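Local coordinates for response regulator protein (Burkholderia pseudomallei, PDB 3RQI), which probably acts as a two-component response regulator, taking up a phosphoryl group on a receiver-domain aspartate to control a Fis-type helix-turn-helix DNA-binding domain, at residues A[80-93]-A[102-115]. Sequence-based numbering, arbitrary orientation.
Sequences ARILVLTGYASIAT and ADNYLAKPANVESI. With GOL (glycerol), chain F; SO4 (sulfate ion), chain E; SO4 (sulfate ion), chain D.
In the CheY-like receiver domain, strand 104-107, the outer strand of the five-stranded parallel sheet, runs parallel beside 81-86, joined to it through helix 91-100 as a beta-alpha-beta unit. Backbone bonds alternate between them, among them Leu106 N to Val84 O at 2.8 Å and Thr86 N to Leu106 O at 3.0 Å. At the phosphorylation end, Thr86 OG1 and Lys108 NZ bond to the aspartyl phosphate at position 58, and the lysine also pairs with Asp14. The extended Lys108 chain lies along the backbone of Leu85 to Gly87, with Lys108 CD 3.6 Å from Gly87 N. Thr86 and Tyr105 are consistent with the switch pair of receiver domains, and Lys108 with their conserved lysine. On the face bearing Leu83 and Leu85, the Leu85 and Ile115 side chains cross at about a right angle, Leu85 CD2 3.6 Å from Ile115 CD1. At the far end, Asp103 OD2 receives Ile82 N through its anti lone pair at 2.8 Å. The Asp103 carboxylate stacks over one face of the Arg81 guanidinium, planes 20° apart, while a sulfate meets the guanidinium edge and Arg81 NE donates to Leu119 O. On the sheet face bearing Val84 and Tyr105, Val84 CG1 makes a CH-pi contact over the Tyr105 ring. With CG anti to the backbone N (chi1 -179°), Tyr105 sends its buried ring to the start of helix 91-100, where Tyr105 OH accepts from Ser90 N at 3.1 Å and shares a 2.7 Å hydrogen bond with Thr93 OG1.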
loop_
_atom_site.group_PDB
_atom_site.type_symbol
_atom_site.label_atom_id
_atom_site.label_comp_id
_atom_site.label_asym_id
_atom_site.label_seq_id
_atom_site.Cartn_x
_atom_site.Cartn_y
_atom_site.Cartn_z
ATOM N N ALA A 80 -8.215 19.682 4.953
ATOM C CA ALA A 80 -8.817 18.394 5.394
ATOM C C ALA A 80 -7.812 17.248 5.508
ATOM O O ALA A 80 -6.863 17.173 4.720
ATOM C CB ALA A 80 -9.921 17.987 4.407
ATOM N N ARG A 81 -8.018 16.375 6.507
ATOM C CA ARG A 81 -7.341 15.057 6.551
ATOM C C ARG A 81 -8.193 14.101 5.737
ATOM O O ARG A 81 -9.395 14.060 5.904
ATOM C CB ARG A 81 -7.225 14.553 7.994
ATOM C CG ARG A 81 -6.654 15.515 9.027
ATOM C CD ARG A 81 -5.160 15.646 9.053
ATOM N NE ARG A 81 -4.412 14.371 9.037
ATOM C CZ ARG A 81 -3.128 14.293 8.705
ATOM N NH1 ARG A 81 -2.445 15.393 8.372
ATOM N NH2 ARG A 81 -2.512 13.120 8.681
ATOM N N ILE A 82 -7.579 13.357 4.820
ATOM C CA ILE A 82 -8.323 12.541 3.885
ATOM C C ILE A 82 -7.855 11.093 4.011
ATOM O O ILE A 82 -6.655 10.792 3.915
ATOM C CB ILE A 82 -8.117 13.076 2.424
ATOM C CG1 ILE A 82 -8.759 14.486 2.282
ATOM C CG2 ILE A 82 -8.726 12.109 1.426
ATOM C CD1 ILE A 82 -8.502 15.124 0.928
ATOM N N LEU A 83 -8.801 10.175 4.234
ATOM C CA LEU A 83 -8.474 8.761 4.469
ATOM C C LEU A 83 -9.222 7.937 3.413
ATOM O O LEU A 83 -10.452 8.064 3.260
ATOM C CB LEU A 83 -8.985 8.353 5.871
ATOM C CG LEU A 83 -9.033 6.853 6.179
ATOM C CD1 LEU A 83 -7.580 6.259 6.348
ATOM C CD2 LEU A 83 -9.897 6.594 7.447
ATOM N N VAL A 84 -8.508 7.094 2.696
ATOM C CA VAL A 84 -9.174 6.063 1.850
ATOM C C VAL A 84 -9.625 4.947 2.760
ATOM O O VAL A 84 -8.863 4.450 3.625
ATOM C CB VAL A 84 -8.247 5.479 0.744
ATOM C CG1 VAL A 84 -8.912 4.227 0.062
ATOM C CG2 VAL A 84 -7.911 6.564 -0.303
ATOM N N LEU A 85 -10.892 4.588 2.636
ATOM C CA LEU A 85 -11.452 3.506 3.477
ATOM C C LEU A 85 -12.151 2.521 2.523
ATOM O O LEU A 85 -13.170 2.865 1.896
ATOM C CB LEU A 85 -12.439 4.094 4.510
ATOM C CG LEU A 85 -13.179 3.052 5.385
ATOM C CD1 LEU A 85 -12.176 2.224 6.182
ATOM C CD2 LEU A 85 -14.137 3.776 6.309
ATOM N N THR A 86 -11.569 1.318 2.348
ATOM C CA THR A 86 -11.968 0.462 1.187
ATOM C C THR A 86 -12.066 -1.027 1.467
ATOM O O THR A 86 -11.229 -1.590 2.184
ATOM C CB THR A 86 -11.035 0.684 -0.050
ATOM O OG1 THR A 86 -11.426 -0.123 -1.149
ATOM C CG2 THR A 86 -9.602 0.401 0.269
ATOM N N GLY A 87 -13.082 -1.649 0.875
ATOM C CA GLY A 87 -13.230 -3.113 0.893
ATOM C C GLY A 87 -12.451 -3.789 -0.238
ATOM O O GLY A 87 -12.489 -5.018 -0.384
ATOM N N TYR A 88 -11.737 -2.977 -1.029
ATOM C CA TYR A 88 -10.916 -3.473 -2.112
ATOM C C TYR A 88 -9.442 -3.095 -1.944
ATOM O O TYR A 88 -8.839 -2.479 -2.815
ATOM C CB TYR A 88 -11.472 -2.992 -3.436
ATOM C CG TYR A 88 -12.871 -3.501 -3.666
ATOM C CD1 TYR A 88 -13.113 -4.828 -4.045
ATOM C CD2 TYR A 88 -13.954 -2.670 -3.441
ATOM C CE1 TYR A 88 -14.423 -5.285 -4.234
ATOM C CE2 TYR A 88 -15.238 -3.111 -3.622
ATOM C CZ TYR A 88 -15.481 -4.409 -4.016
ATOM O OH TYR A 88 -16.795 -4.806 -4.201
ATOM N N ALA A 89 -8.871 -3.435 -0.793
ATOM C CA ALA A 89 -7.545 -2.908 -0.477
ATOM C C ALA A 89 -6.468 -3.563 -1.339
ATOM O O ALA A 89 -6.535 -4.770 -1.631
ATOM C CB ALA A 89 -7.230 -3.059 1.004
ATOM N N SER A 90 -5.491 -2.750 -1.747
ATOM C CA SER A 90 -4.318 -3.244 -2.463
ATOM C C SER A 90 -3.157 -2.289 -2.301
ATOM O O SER A 90 -3.345 -1.060 -2.137
ATOM C CB SER A 90 -4.621 -3.447 -3.956
ATOM O OG SER A 90 -5.028 -2.241 -4.605
ATOM N N ILE A 91 -1.951 -2.844 -2.351
ATOM C CA ILE A 91 -0.770 -1.946 -2.361
ATOM C C ILE A 91 -0.826 -0.969 -3.514
ATOM O O ILE A 91 -0.516 0.225 -3.321
ATOM C CB ILE A 91 0.518 -2.779 -2.359
ATOM C CG1 ILE A 91 0.562 -3.505 -1.011
ATOM C CG2 ILE A 91 1.732 -1.897 -2.610
ATOM C CD1 ILE A 91 1.737 -4.462 -0.834
ATOM N N ALA A 92 -1.200 -1.425 -4.712
ATOM C CA ALA A 92 -1.173 -0.517 -5.837
ATOM C C ALA A 92 -2.098 0.691 -5.662
ATOM O O ALA A 92 -1.696 1.829 -5.959
ATOM C CB ALA A 92 -1.485 -1.264 -7.164
ATOM N N THR A 93 -3.310 0.464 -5.175
ATOM C CA THR A 93 -4.196 1.624 -4.972
ATOM C C THR A 93 -3.756 2.515 -3.819
ATOM O O THR A 93 -4.004 3.721 -3.845
ATOM C CB THR A 93 -5.643 1.197 -4.817
ATOM O OG1 THR A 93 -5.744 0.240 -3.762
ATOM C CG2 THR A 93 -6.142 0.612 -6.094
ATOM N N ALA A 102 -3.956 11.629 -0.629
ATOM C CA ALA A 102 -4.542 11.028 0.576
ATOM C C ALA A 102 -3.530 11.021 1.716
ATOM O O ALA A 102 -2.335 10.736 1.526
ATOM C CB ALA A 102 -5.043 9.633 0.329
ATOM N N ASP A 103 -4.025 11.288 2.914
ATOM C CA ASP A 103 -3.178 11.221 4.092
ATOM C C ASP A 103 -2.968 9.804 4.644
ATOM O O ASP A 103 -1.964 9.548 5.301
ATOM C CB ASP A 103 -3.706 12.152 5.210
ATOM C CG ASP A 103 -3.760 13.583 4.776
ATOM O OD1 ASP A 103 -2.671 14.192 4.622
ATOM O OD2 ASP A 103 -4.867 14.093 4.548
ATOM N N ASN A 104 -3.924 8.893 4.419
ATOM C CA ASN A 104 -3.780 7.535 4.928
ATOM C C ASN A 104 -4.746 6.612 4.213
ATOM O O ASN A 104 -5.548 7.054 3.360
ATOM C CB ASN A 104 -4.019 7.488 6.459
ATOM C CG ASN A 104 -3.243 6.392 7.138
ATOM O OD1 ASN A 104 -2.594 5.545 6.478
ATOM N ND2 ASN A 104 -3.302 6.383 8.479
ATOM N N TYR A 105 -4.684 5.325 4.550
ATOM C CA TYR A 105 -5.453 4.341 3.786
ATOM C C TYR A 105 -5.724 3.200 4.735
ATOM O O TYR A 105 -4.815 2.736 5.423
ATOM C CB TYR A 105 -4.595 3.903 2.590
ATOM C CG TYR A 105 -5.152 2.874 1.592
ATOM C CD1 TYR A 105 -5.375 3.247 0.261
ATOM C CD2 TYR A 105 -5.407 1.534 1.986
ATOM C CE1 TYR A 105 -5.812 2.322 -0.692
ATOM C CE2 TYR A 105 -5.857 0.602 1.057
ATOM C CZ TYR A 105 -6.043 1.002 -0.277
ATOM O OH TYR A 105 -6.473 0.088 -1.187
ATOM N N LEU A 106 -6.988 2.797 4.839
ATOM C CA LEU A 106 -7.397 1.678 5.715
ATOM C C LEU A 106 -8.312 0.701 5.002
ATOM O O LEU A 106 -9.202 1.092 4.222
ATOM C CB LEU A 106 -8.167 2.209 6.915
ATOM C CG LEU A 106 -7.485 2.735 8.171
ATOM C CD1 LEU A 106 -8.635 2.834 9.202
ATOM C CD2 LEU A 106 -6.382 1.795 8.641
ATOM N N ALA A 107 -8.054 -0.589 5.238
ATOM C CA ALA A 107 -8.988 -1.634 4.793
ATOM C C ALA A 107 -10.237 -1.717 5.662
ATOM O O ALA A 107 -10.151 -1.661 6.911
ATOM C CB ALA A 107 -8.277 -2.995 4.775
ATOM N N LYS A 108 -11.402 -1.834 5.006
ATOM C CA LYS A 108 -12.610 -2.299 5.680
ATOM C C LYS A 108 -12.444 -3.804 6.042
ATOM O O LYS A 108 -11.763 -4.557 5.319
ATOM C CB LYS A 108 -13.868 -2.136 4.818
ATOM C CG LYS A 108 -14.230 -0.716 4.407
ATOM C CD LYS A 108 -15.452 -0.750 3.492
ATOM C CE LYS A 108 -15.852 0.675 3.046
ATOM N NZ LYS A 108 -16.776 0.535 1.891
ATOM N N PRO A 109 -13.028 -4.227 7.159
ATOM C CA PRO A 109 -13.788 -3.429 8.104
ATOM C C PRO A 109 -12.871 -2.737 9.119
ATOM O O PRO A 109 -11.816 -3.269 9.506
ATOM C CB PRO A 109 -14.702 -4.474 8.805
ATOM C CG PRO A 109 -13.988 -5.679 8.725
ATOM C CD PRO A 109 -13.093 -5.663 7.503
ATOM N N ALA A 110 -13.277 -1.535 9.497
ATOM C CA ALA A 110 -12.573 -0.749 10.508
ATOM C C ALA A 110 -13.651 -0.189 11.405
ATOM O O ALA A 110 -14.771 0.039 10.941
ATOM C CB ALA A 110 -11.786 0.406 9.833
ATOM N N ASN A 111 -13.346 0.024 12.682
ATOM C CA ASN A 111 -14.301 0.677 13.566
ATOM C C ASN A 111 -14.058 2.169 13.628
ATOM O O ASN A 111 -13.053 2.673 13.116
ATOM C CB ASN A 111 -14.346 0.025 14.979
ATOM C CG ASN A 111 -13.003 0.055 15.706
ATOM O OD1 ASN A 111 -12.274 1.048 15.690
ATOM N ND2 ASN A 111 -12.696 -1.032 16.401
ATOM N N VAL A 112 -14.992 2.879 14.244
ATOM C CA VAL A 112 -14.935 4.329 14.285
ATOM C C VAL A 112 -13.649 4.837 14.968
ATOM O O VAL A 112 -12.999 5.761 14.440
ATOM C CB VAL A 112 -16.195 4.946 14.937
ATOM C CG1 VAL A 112 -16.022 6.469 15.072
ATOM C CG2 VAL A 112 -17.448 4.644 14.079
ATOM N N GLU A 113 -13.286 4.250 16.114
ATOM C CA GLU A 113 -12.012 4.592 16.793
ATOM C C GLU A 113 -10.783 4.468 15.884
ATOM O O GLU A 113 -9.923 5.361 15.869
ATOM C CB GLU A 113 -11.815 3.775 18.093
ATOM N N SER A 114 -10.710 3.395 15.099
ATOM C CA SER A 114 -9.537 3.189 14.241
ATOM C C SER A 114 -9.537 4.122 13.027
ATOM O O SER A 114 -8.478 4.534 12.545
ATOM C CB SER A 114 -9.389 1.737 13.843
ATOM O OG SER A 114 -10.327 1.344 12.894
ATOM N N ILE A 115 -10.740 4.465 12.573
ATOM C CA ILE A 115 -10.887 5.428 11.467
ATOM C C ILE A 115 -10.380 6.783 11.953
ATOM O O ILE A 115 -9.546 7.392 11.290
ATOM C CB ILE A 115 -12.362 5.505 10.969
ATOM C CG1 ILE A 115 -12.675 4.250 10.165
ATOM C CG2 ILE A 115 -12.600 6.768 10.063
ATOM C CD1 ILE A 115 -14.138 4.066 9.900
HETATM C C1 GOL F . -3.833 18.273 0.676
HETATM O O1 GOL F . -3.051 17.170 0.229
HETATM C C2 GOL F . -4.630 18.008 1.963
HETATM O O2 GOL F . -6.042 18.083 1.765
HETATM C C3 GOL F . -4.202 16.722 2.663
HETATM O O3 GOL F . -5.012 15.651 2.243
HETATM S S SO4 E . -2.135 -6.685 -2.988
HETATM O O1 SO4 E . -3.434 -6.343 -2.345
HETATM O O2 SO4 E . -1.471 -5.497 -3.430
HETATM O O3 SO4 E . -2.416 -7.398 -4.233
HETATM O O4 SO4 E . -1.397 -7.468 -1.987
HETATM S S SO4 D . 1.207 13.317 8.098
HETATM O O1 SO4 D . 0.479 12.332 8.857
HETATM O O2 SO4 D . 2.095 14.054 9.008
HETATM O O3 SO4 D . 1.980 12.621 7.062
HETATM O O4 SO4 D . 0.301 14.275 7.447
#